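Local coordinates for vacuolar protein sorting 29 (PDB 2A22), which probably works in endosomal protein transport as the VPS29 subunit of a retromer-like complex, on a calcineurin-like phosphoesterase fold, at residues 31-36 against 62-67; 85-90 against 118-123; 38-43 against 170-175; 66-71 against 91-96. One frame throughout, in Å; residues are numbered along the deposited sequence.

Interaction 1. Residues 31-36 against 62-67; sequences IGDLKI and TGNVCS
Two loops that leave neighbouring parallel strands, 26-31 and 58-61, meet in a buried join beside the probable site of a metallophosphoesterase-like fold, where G32, D33 and L34 lie along T62, N64 and V65. The backbones are zipped together by T62 N to I31 O (2.9 Å), then D33 N to G63 O (2.8 Å, 166° at the hydrogen), then K35 N to N64 O (2.8 Å). The last two donors approach nearly head-on to their carbonyls. G32 and G63 suit this close join: with no side chain on G32, T62 OG1 can come within 3.1 Å of its CA, and G63 adopts backbone angles that a side chain would hinder. The sequence 32-35 resembles the GDxH motif of calcineurin-like enzymes, with K35 in the histidine place, and G63-N64 falls where many relatives have Gly-Asp. N64 CG is anti to its own carbonyl carbon (chi1 -78°), which carries the amide beside D33. There ND2 makes a long, weak bond to D33 OD1 (3.5 Å), the carboxylate and amide planes 67° apart; its stronger partner is D87. The other D33 oxygen, OD2, shares a water with T62 OG1 and accepts from H149 N. K35 runs extended past N64, its CE 3.5 Å from ND2, to bond H151 through NZ. Away from these polar ends, L34 CD2 faces V65 CG1 at 4.4 Å, branched apolar side chains that fit the buried side next to helix 68-77.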
# COMPACT_ATOMS: atom_id res chain seq x y z
N ILE A 31 1.49 -0.37 1.85
CA ILE A 31 2.48 0.67 2.14
C ILE A 31 2.84 1.39 0.83
O ILE A 31 2.74 0.80 -0.26
CB ILE A 31 3.70 0.02 2.89
CG1 ILE A 31 4.53 1.08 3.62
CG2 ILE A 31 4.52 -0.97 1.97
CD1 ILE A 31 5.62 0.51 4.52
N GLY A 32 3.17 2.67 0.90
CA GLY A 32 3.70 3.36 -0.27
C GLY A 32 3.99 4.84 -0.03
O GLY A 32 3.94 5.33 1.10
N ASP A 33 4.32 5.55 -1.12
CA ASP A 33 4.51 7.00 -1.09
C ASP A 33 5.53 7.38 -0.03
O ASP A 33 5.29 8.30 0.77
CB ASP A 33 3.16 7.69 -0.86
CG ASP A 33 2.26 7.60 -2.09
OD1 ASP A 33 2.74 7.99 -3.18
OD2 ASP A 33 1.12 7.13 -1.98
N LEU A 34 6.63 6.60 -0.02
CA LEU A 34 7.80 6.84 0.82
C LEU A 34 8.51 8.10 0.38
O LEU A 34 8.87 8.92 1.22
CB LEU A 34 8.78 5.65 0.76
CG LEU A 34 8.46 4.38 1.56
CD1 LEU A 34 7.22 3.61 1.02
CD2 LEU A 34 9.69 3.46 1.53
N LYS A 35 8.70 8.25 -0.92
CA LYS A 35 9.34 9.45 -1.48
C LYS A 35 10.72 9.72 -0.86
O LYS A 35 11.09 10.86 -0.60
CB LYS A 35 8.41 10.66 -1.36
CG LYS A 35 7.32 10.59 -2.39
CD LYS A 35 6.24 11.61 -2.18
CE LYS A 35 5.01 11.14 -2.99
NZ LYS A 35 4.05 12.21 -3.29
N ILE A 36 11.45 8.64 -0.60
CA ILE A 36 12.85 8.69 -0.16
C ILE A 36 13.72 8.66 -1.41
O ILE A 36 13.46 7.86 -2.31
CB ILE A 36 13.20 7.47 0.76
CG1 ILE A 36 12.29 7.45 1.99
CG2 ILE A 36 14.62 7.53 1.20
CD1 ILE A 36 12.48 6.23 2.88
N THR A 62 2.19 0.67 -3.07
CA THR A 62 1.47 1.57 -3.99
C THR A 62 2.38 2.44 -4.88
O THR A 62 1.88 3.21 -5.71
CB THR A 62 0.49 2.45 -3.22
OG1 THR A 62 1.19 3.11 -2.14
CG2 THR A 62 -0.68 1.56 -2.67
N GLY A 63 3.69 2.30 -4.72
CA GLY A 63 4.64 3.05 -5.53
C GLY A 63 5.20 4.27 -4.83
O GLY A 63 5.00 4.47 -3.61
N ASN A 64 5.90 5.10 -5.59
CA ASN A 64 6.70 6.19 -5.02
C ASN A 64 7.58 5.77 -3.84
O ASN A 64 7.67 6.47 -2.81
CB ASN A 64 5.84 7.41 -4.71
CG ASN A 64 5.53 8.21 -5.95
OD1 ASN A 64 6.11 7.95 -7.01
ND2 ASN A 64 4.62 9.17 -5.84
N VAL A 65 8.19 4.59 -3.98
CA VAL A 65 9.29 4.16 -3.12
C VAL A 65 10.51 5.08 -3.35
O VAL A 65 11.14 5.51 -2.39
CB VAL A 65 9.68 2.70 -3.41
CG1 VAL A 65 10.87 2.29 -2.57
CG2 VAL A 65 8.47 1.77 -3.17
N CYS A 66 10.80 5.35 -4.64
CA CYS A 66 11.80 6.34 -5.11
C CYS A 66 13.27 6.00 -4.86
O CYS A 66 14.14 6.49 -5.57
CB CYS A 66 11.48 7.75 -4.58
SG CYS A 66 9.86 8.39 -5.06
N SER A 67 13.53 5.19 -3.84
CA SER A 67 14.88 4.83 -3.45
C SER A 67 15.12 3.34 -3.67
O SER A 67 14.40 2.48 -3.10
CB SER A 67 15.10 5.15 -1.96
OG SER A 67 16.21 4.45 -1.45
O HOH W 1 0.39 5.00 -0.68

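Interaction 2. Residues 85-90 against 118-123; sequences SGDLDS and LMHGNQ
The imidazole of H120 carries G86 on one face: the glycine CA sits 3.6 Å from the ring centroid and 17° off the normal, a CH-pi contact made possible by the lack of a side chain on G86. N122 CG lies at the ring's edge, in its plane, and the H149 ring meets H120 steeply. The carboxylate of D87 is inclined 31° to the imidazole and reaches its NE2 with OD1 at 3.1 Å, a bent and weak hydrogen bond; NE2 also bonds H149 ND1. D87 OD1 also accepts from N64, while H120 ND1 bonds the carbonyl of T62, which helps fix the ring's rotation. H120 CG is anti to its backbone N (chi1 -178°), a setting that carries the ring out to G86 at the start of the turn. Aspartate and histidines gathered like this recall the metal centre of calcineurin-like phosphoesterases, and D87, H120 and H149 could form a vacant metal site.

At the base of the side chain, S85 O packs 3.3 Å from H120 CB. A water ties the backbones together, held by S85 O (2.8 Å), H120 N (2.8 Å) and Q123 NE2 (2.9 Å). Residues 86-89 form a type I beta turn, steadied by G86 N bonding D89 OD2 at 2.8 Å. The turn follows strand 81-83 of one sheet, and H120 comes just after strand 114-119 of the other, whose M119 pairs with V146 of strand 144-147 and packs on W136 of helix 130-140.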
# COMPACT_ATOMS: atom_id res chain seq x y z
N SER A 85 4.66 1.12 -10.15
CA SER A 85 5.27 2.40 -10.48
C SER A 85 4.42 3.61 -10.07
O SER A 85 3.23 3.70 -10.40
CB SER A 85 5.50 2.44 -12.00
OG SER A 85 6.41 3.49 -12.28
N GLY A 86 5.03 4.55 -9.37
CA GLY A 86 4.39 5.84 -9.09
C GLY A 86 4.92 6.96 -9.96
O GLY A 86 5.79 6.74 -10.78
N ASP A 87 4.40 8.17 -9.78
CA ASP A 87 4.76 9.32 -10.63
C ASP A 87 6.16 9.91 -10.34
O ASP A 87 6.67 10.66 -11.13
CB ASP A 87 3.70 10.44 -10.54
CG ASP A 87 3.53 10.98 -9.13
OD1 ASP A 87 3.45 10.21 -8.16
OD2 ASP A 87 3.46 12.21 -8.98
N LEU A 88 6.75 9.57 -9.20
CA LEU A 88 8.06 10.11 -8.83
C LEU A 88 9.15 9.05 -8.87
O LEU A 88 10.28 9.29 -8.44
CB LEU A 88 8.01 10.74 -7.44
CG LEU A 88 7.21 12.05 -7.27
CD1 LEU A 88 7.26 12.52 -5.81
CD2 LEU A 88 7.73 13.17 -8.21
N ASP A 89 8.81 7.87 -9.39
CA ASP A 89 9.75 6.77 -9.43
C ASP A 89 10.61 6.95 -10.67
O ASP A 89 10.17 6.72 -11.78
CB ASP A 89 9.01 5.42 -9.41
CG ASP A 89 8.50 5.03 -8.01
OD1 ASP A 89 9.20 5.28 -7.01
OD2 ASP A 89 7.40 4.44 -7.90
N SER A 90 11.82 7.44 -10.48
CA SER A 90 12.68 7.76 -11.63
C SER A 90 14.02 7.05 -11.53
O SER A 90 14.74 6.98 -12.50
CB SER A 90 12.88 9.28 -11.74
OG SER A 90 13.60 9.74 -10.61
N LEU A 118 -3.98 -3.41 -7.19
CA LEU A 118 -2.93 -2.50 -6.70
C LEU A 118 -2.47 -1.56 -7.82
O LEU A 118 -2.09 -2.02 -8.91
CB LEU A 118 -1.72 -3.31 -6.22
CG LEU A 118 -0.50 -2.49 -5.78
CD1 LEU A 118 -0.81 -1.80 -4.45
CD2 LEU A 118 0.70 -3.45 -5.65
N MET A 119 -2.56 -0.25 -7.58
CA MET A 119 -2.11 0.72 -8.56
C MET A 119 -1.77 2.03 -7.85
O MET A 119 -2.28 2.29 -6.79
CB MET A 119 -3.17 0.93 -9.65
CG MET A 119 -4.53 1.41 -9.16
SD MET A 119 -5.66 1.90 -10.52
CE MET A 119 -4.48 2.04 -11.86
N HIS A 120 -0.90 2.86 -8.44
CA HIS A 120 -0.48 4.07 -7.76
C HIS A 120 -1.62 5.06 -7.46
O HIS A 120 -1.67 5.65 -6.38
CB HIS A 120 0.71 4.75 -8.47
CG HIS A 120 1.18 5.98 -7.76
ND1 HIS A 120 1.75 5.92 -6.50
CD2 HIS A 120 1.09 7.29 -8.08
CE1 HIS A 120 2.01 7.16 -6.09
NE2 HIS A 120 1.62 8.00 -7.02
N GLY A 121 -2.54 5.24 -8.41
CA GLY A 121 -3.70 6.10 -8.16
C GLY A 121 -3.77 7.41 -8.91
O GLY A 121 -4.82 8.06 -8.97
N ASN A 122 -2.64 7.81 -9.50
CA ASN A 122 -2.60 9.05 -10.26
C ASN A 122 -3.40 8.91 -11.55
O ASN A 122 -3.81 9.91 -12.14
CB ASN A 122 -1.16 9.49 -10.50
CG ASN A 122 -0.40 8.53 -11.41
OD1 ASN A 122 -0.42 7.31 -11.24
ND2 ASN A 122 0.31 9.10 -12.36
N GLN A 123 -3.62 7.66 -11.97
CA GLN A 123 -4.49 7.30 -13.10
C GLN A 123 -5.96 7.43 -12.77
O GLN A 123 -6.80 7.28 -13.65
CB GLN A 123 -4.29 5.85 -13.55
CG GLN A 123 -2.83 5.34 -13.63
CD GLN A 123 -2.32 4.75 -12.32
OE1 GLN A 123 -2.80 5.12 -11.23
NE2 GLN A 123 -1.33 3.86 -12.41
O HOH W 2 0.67 2.52 -10.73

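Interaction 3. Residues 38-43 against 170-175; sequences YGAKEL and TGAFSA
T170 wedges its side chain between A40 and L43 where two connecting loops of the alpha-beta-beta-alpha sandwich meet: one leads from strand 26-31 to helix 48-52, the other from strand 161-165 of the second sheet back to strand 183-190 of the first. A40 CB points straight at the threonine and stops 3.6 Å from T170 CB; a bare methyl fits so close an approach. T170 OG1 stands between its backbone N and carbonyl carbon (chi1 55°), which turns the methyl CG2 the other way, toward residues 42 and 43. That methyl meets L43 CD2 at 3.9 Å, the two side chains crossing at about a right angle, and also lies 3.6 Å from E42 O. Although the leucine starts out pointing away from the 170-175 loop, its CD2 branch comes back to it.

The hydroxyl looks inward to its own loop, accepting from A172 N at 3.3 Å in an ST turn, and donates to L34 O, so one oxygen both braces its own loop and ties it to the loop that follows strand 26-31. Threonine suits this place because it offers both a polar and an apolar branch. Farther along, A172 CB lies against the carbonyl of G39. Between the two backbones the polar links run through water: one accepts from F173 N and donates to G39 O (2.7 Å), and the other donates to both E42 O at 2.6 Å and T170 O at 2.9 Å.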
# COMPACT_ATOMS: atom_id res chain seq x y z
N TYR A 38 13.80 12.19 -1.67
CA TYR A 38 13.32 13.53 -2.05
C TYR A 38 12.54 14.22 -0.93
O TYR A 38 12.81 15.38 -0.62
CB TYR A 38 12.41 13.46 -3.30
CG TYR A 38 12.97 12.60 -4.42
CD1 TYR A 38 14.31 12.71 -4.84
CD2 TYR A 38 12.15 11.68 -5.08
CE1 TYR A 38 14.81 11.93 -5.86
CE2 TYR A 38 12.63 10.90 -6.10
CZ TYR A 38 13.96 11.01 -6.49
OH TYR A 38 14.41 10.22 -7.52
N GLY A 39 11.58 13.51 -0.33
CA GLY A 39 10.69 14.08 0.66
C GLY A 39 10.90 13.58 2.08
O GLY A 39 10.27 14.09 3.01
N ALA A 40 11.75 12.57 2.23
CA ALA A 40 12.08 11.94 3.53
C ALA A 40 13.36 11.10 3.42
O ALA A 40 13.74 10.69 2.33
CB ALA A 40 10.94 11.07 3.99
N LYS A 41 14.04 10.84 4.54
CA LYS A 41 15.25 10.01 4.49
C LYS A 41 15.08 8.54 4.91
O LYS A 41 15.92 7.68 4.60
CB LYS A 41 16.42 10.63 5.27
CG LYS A 41 16.14 11.00 6.70
CD LYS A 41 17.49 11.15 7.45
CE LYS A 41 17.30 11.37 8.94
NZ LYS A 41 18.62 11.32 9.65
N GLU A 42 13.99 8.26 5.61
CA GLU A 42 13.84 6.97 6.27
C GLU A 42 12.40 6.79 6.73
O GLU A 42 11.62 7.75 6.76
CB GLU A 42 14.80 6.88 7.48
CG GLU A 42 14.48 7.90 8.54
CD GLU A 42 15.53 8.02 9.65
OE1 GLU A 42 16.64 7.43 9.55
OE2 GLU A 42 15.21 8.73 10.64
N LEU A 43 12.07 5.55 7.06
CA LEU A 43 10.81 5.22 7.74
C LEU A 43 10.95 5.60 9.22
O LEU A 43 12.06 5.53 9.76
CB LEU A 43 10.51 3.73 7.62
CG LEU A 43 10.21 3.22 6.19
CD1 LEU A 43 10.22 1.69 6.15
CD2 LEU A 43 8.90 3.73 5.70
N THR A 170 6.16 7.55 5.09
CA THR A 170 7.24 8.38 5.67
C THR A 170 6.74 9.72 6.24
O THR A 170 7.46 10.40 6.98
CB THR A 170 8.35 8.68 4.63
OG1 THR A 170 7.78 9.29 3.45
CG2 THR A 170 9.10 7.40 4.27
N GLY A 171 5.52 10.12 5.86
CA GLY A 171 5.06 11.46 6.16
C GLY A 171 5.63 12.53 5.23
O GLY A 171 5.52 13.73 5.52
N ALA A 172 6.22 12.10 4.12
CA ALA A 172 6.68 13.00 3.06
C ALA A 172 5.54 13.93 2.63
O ALA A 172 4.37 13.50 2.61
CB ALA A 172 7.19 12.20 1.85
N PHE A 173 5.88 15.18 2.31
CA PHE A 173 4.85 16.18 1.99
C PHE A 173 4.28 15.98 0.58
O PHE A 173 5.03 15.76 -0.37
CB PHE A 173 5.36 17.63 2.17
CG PHE A 173 4.28 18.70 2.05
CD1 PHE A 173 3.54 19.12 3.17
CD2 PHE A 173 4.04 19.32 0.83
CE1 PHE A 173 2.54 20.13 3.05
CE2 PHE A 173 3.05 20.37 0.71
CZ PHE A 173 2.30 20.74 1.81
N SER A 174 2.96 16.05 0.49
CA SER A 174 2.23 16.28 -0.75
C SER A 174 1.19 17.38 -0.48
O SER A 174 0.50 17.34 0.54
CB SER A 174 1.48 15.01 -1.16
OG SER A 174 0.42 15.34 -2.05
N ALA A 175 1.05 18.33 -1.40
CA ALA A 175 0.02 19.38 -1.23
C ALA A 175 -1.41 18.84 -1.32
O ALA A 175 -2.37 19.54 -0.93
CB ALA A 175 0.22 20.53 -2.26
O HOH W 3 8.55 16.20 3.03
O HOH W 4 9.92 9.26 8.02

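Interaction 4. Residues 66-71 against 91-96; sequences CSQEYV and AIFNPD
Q68, in the first turn of helix 68-77, clamps the backbone of F93 with both ends of its amide. OE1 accepts from F93 N at 2.7 Å, the donor lying 40° above the amide's carbonyl plane, while NE2 gives a better aligned bond to F93 O (2.9 Å). A bend at chi2 (62°) turns the amide onto the backbone of F93; glutamine suits the task, having a donor and an acceptor at the end of a flexible chain. Beside this clamp, I92 CG2 packs on the C66 backbone, 3.5 Å from C66 C, and on V71 CG2 at 3.9 Å, with P95 CD touching V71 CG1 more loosely (4.2 Å).

The outer side is looser. The F93 ring leads away from the helix, with its edge near Q68 NE2, and the exposed A91 meets the helix start largely through water: one molecule joins Q68 N (2.9 Å) to A91 O (2.6 Å), another C66 O to A91 N. S67 is the N-cap, its OG weakly bonded to Y70 N. The contact thus lays the loop between strands 81-83 and 106-111 across the N-terminal end of helix 68-77.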
# COMPACT_ATOMS: atom_id res chain seq x y z
N CYS A 66 10.80 5.35 -4.64
CA CYS A 66 11.80 6.34 -5.11
C CYS A 66 13.27 6.00 -4.86
O CYS A 66 14.14 6.49 -5.57
CB CYS A 66 11.48 7.75 -4.58
SG CYS A 66 9.86 8.39 -5.06
N SER A 67 13.53 5.19 -3.84
CA SER A 67 14.88 4.83 -3.45
C SER A 67 15.12 3.34 -3.67
O SER A 67 14.40 2.48 -3.10
CB SER A 67 15.10 5.15 -1.96
OG SER A 67 16.21 4.45 -1.45
N GLN A 68 16.15 3.02 -4.44
CA GLN A 68 16.45 1.63 -4.74
C GLN A 68 16.77 0.85 -3.48
O GLN A 68 16.40 -0.32 -3.37
CB GLN A 68 17.59 1.47 -5.75
CG GLN A 68 17.77 -0.03 -6.25
CD GLN A 68 16.53 -0.56 -6.98
OE1 GLN A 68 15.66 0.23 -7.38
NE2 GLN A 68 16.45 -1.89 -7.17
N GLU A 69 17.47 1.50 -2.54
CA GLU A 69 17.73 0.94 -1.23
C GLU A 69 16.41 0.51 -0.55
O GLU A 69 16.36 -0.55 0.08
CB GLU A 69 18.50 1.94 -0.35
CG GLU A 69 18.76 1.43 1.08
CD GLU A 69 19.22 2.51 2.08
OE1 GLU A 69 19.86 3.50 1.68
OE2 GLU A 69 18.93 2.36 3.29
N TYR A 70 15.34 1.30 -0.70
CA TYR A 70 14.06 0.97 -0.06
C TYR A 70 13.24 -0.09 -0.85
O TYR A 70 12.54 -0.91 -0.27
CB TYR A 70 13.29 2.25 0.33
CG TYR A 70 13.84 2.79 1.63
CD1 TYR A 70 15.06 3.51 1.66
CD2 TYR A 70 13.23 2.49 2.83
CE1 TYR A 70 15.60 3.94 2.89
CE2 TYR A 70 13.76 2.90 4.03
CZ TYR A 70 14.93 3.63 4.05
OH TYR A 70 15.39 4.05 5.26
N VAL A 71 13.40 -0.10 -2.18
CA VAL A 71 12.96 -1.23 -2.98
C VAL A 71 13.56 -2.54 -2.42
O VAL A 71 12.85 -3.53 -2.18
CB VAL A 71 13.33 -1.05 -4.47
CG1 VAL A 71 13.14 -2.36 -5.23
CG2 VAL A 71 12.47 0.08 -5.11
N ALA A 91 14.34 6.50 -10.35
CA ALA A 91 15.66 5.95 -10.09
C ALA A 91 15.61 4.56 -9.41
O ALA A 91 16.45 4.22 -8.57
CB ALA A 91 16.48 6.93 -9.25
N ILE A 92 14.61 3.77 -9.79
CA ILE A 92 14.45 2.46 -9.19
C ILE A 92 14.36 1.44 -10.28
O ILE A 92 14.00 1.77 -11.41
CB ILE A 92 13.23 2.35 -8.19
CG1 ILE A 92 11.89 2.61 -8.88
CG2 ILE A 92 13.38 3.30 -7.04
CD1 ILE A 92 10.68 2.40 -7.95
N PHE A 93 14.67 0.20 -9.91
CA PHE A 93 14.88 -0.90 -10.81
C PHE A 93 14.15 -2.11 -10.23
O PHE A 93 14.35 -2.46 -9.09
CB PHE A 93 16.39 -1.17 -10.91
CG PHE A 93 16.75 -2.46 -11.58
CD1 PHE A 93 16.74 -2.56 -12.98
CD2 PHE A 93 17.12 -3.58 -10.83
CE1 PHE A 93 17.08 -3.75 -13.62
CE2 PHE A 93 17.46 -4.78 -11.44
CZ PHE A 93 17.45 -4.88 -12.84
N ASN A 94 13.28 -2.73 -11.03
CA ASN A 94 12.57 -3.92 -10.59
C ASN A 94 13.53 -5.11 -10.69
O ASN A 94 13.95 -5.49 -11.79
CB ASN A 94 11.34 -4.15 -11.47
CG ASN A 94 10.46 -5.30 -10.99
OD1 ASN A 94 10.85 -6.08 -10.12
ND2 ASN A 94 9.26 -5.41 -11.57
N PRO A 95 13.89 -5.71 -9.55
CA PRO A 95 14.80 -6.83 -9.68
C PRO A 95 14.13 -8.15 -10.04
O PRO A 95 14.80 -9.17 -9.99
CB PRO A 95 15.42 -6.93 -8.29
CG PRO A 95 14.32 -6.44 -7.38
CD PRO A 95 13.56 -5.40 -8.15
N ASP A 96 12.84 -8.17 -10.38
CA ASP A 96 12.22 -9.42 -10.84
C ASP A 96 12.68 -9.75 -12.27
O ASP A 96 12.62 -8.90 -13.16
CB ASP A 96 10.68 -9.39 -10.71
CG ASP A 96 10.19 -9.36 -9.24
OD1 ASP A 96 10.95 -9.75 -8.29
OD2 ASP A 96 9.03 -8.95 -9.02
O HOH W 5 13.19 7.69 -7.97
O HOH W 6 17.34 4.96 -6.25

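How the interactions relate
Interaction 1 is the hub: its centre lies about 9 Å from those of interactions 2 and 3 and about 10 Å from that of interaction 4, whereas interactions 3 and 4 are about 17 Å apart. Along the chain, interaction 1 closes before interaction 2 opens; interaction 4 shares C66 and S67 with interaction 1, and interactions 2 and 4 lie inside the long loop closed by interaction 3. Strands 26-31, 58-61 and 81-83 of one sheet feed these loops, and 114-119 and 161-165 bring in the other. Direct bridges include D89 OD1 with C66 N and probably S90 OG with Y38 OH. Interactions 1 and 2 lie at what may be the vacant metal site of this fold; 3 and 4 join the surrounding loops.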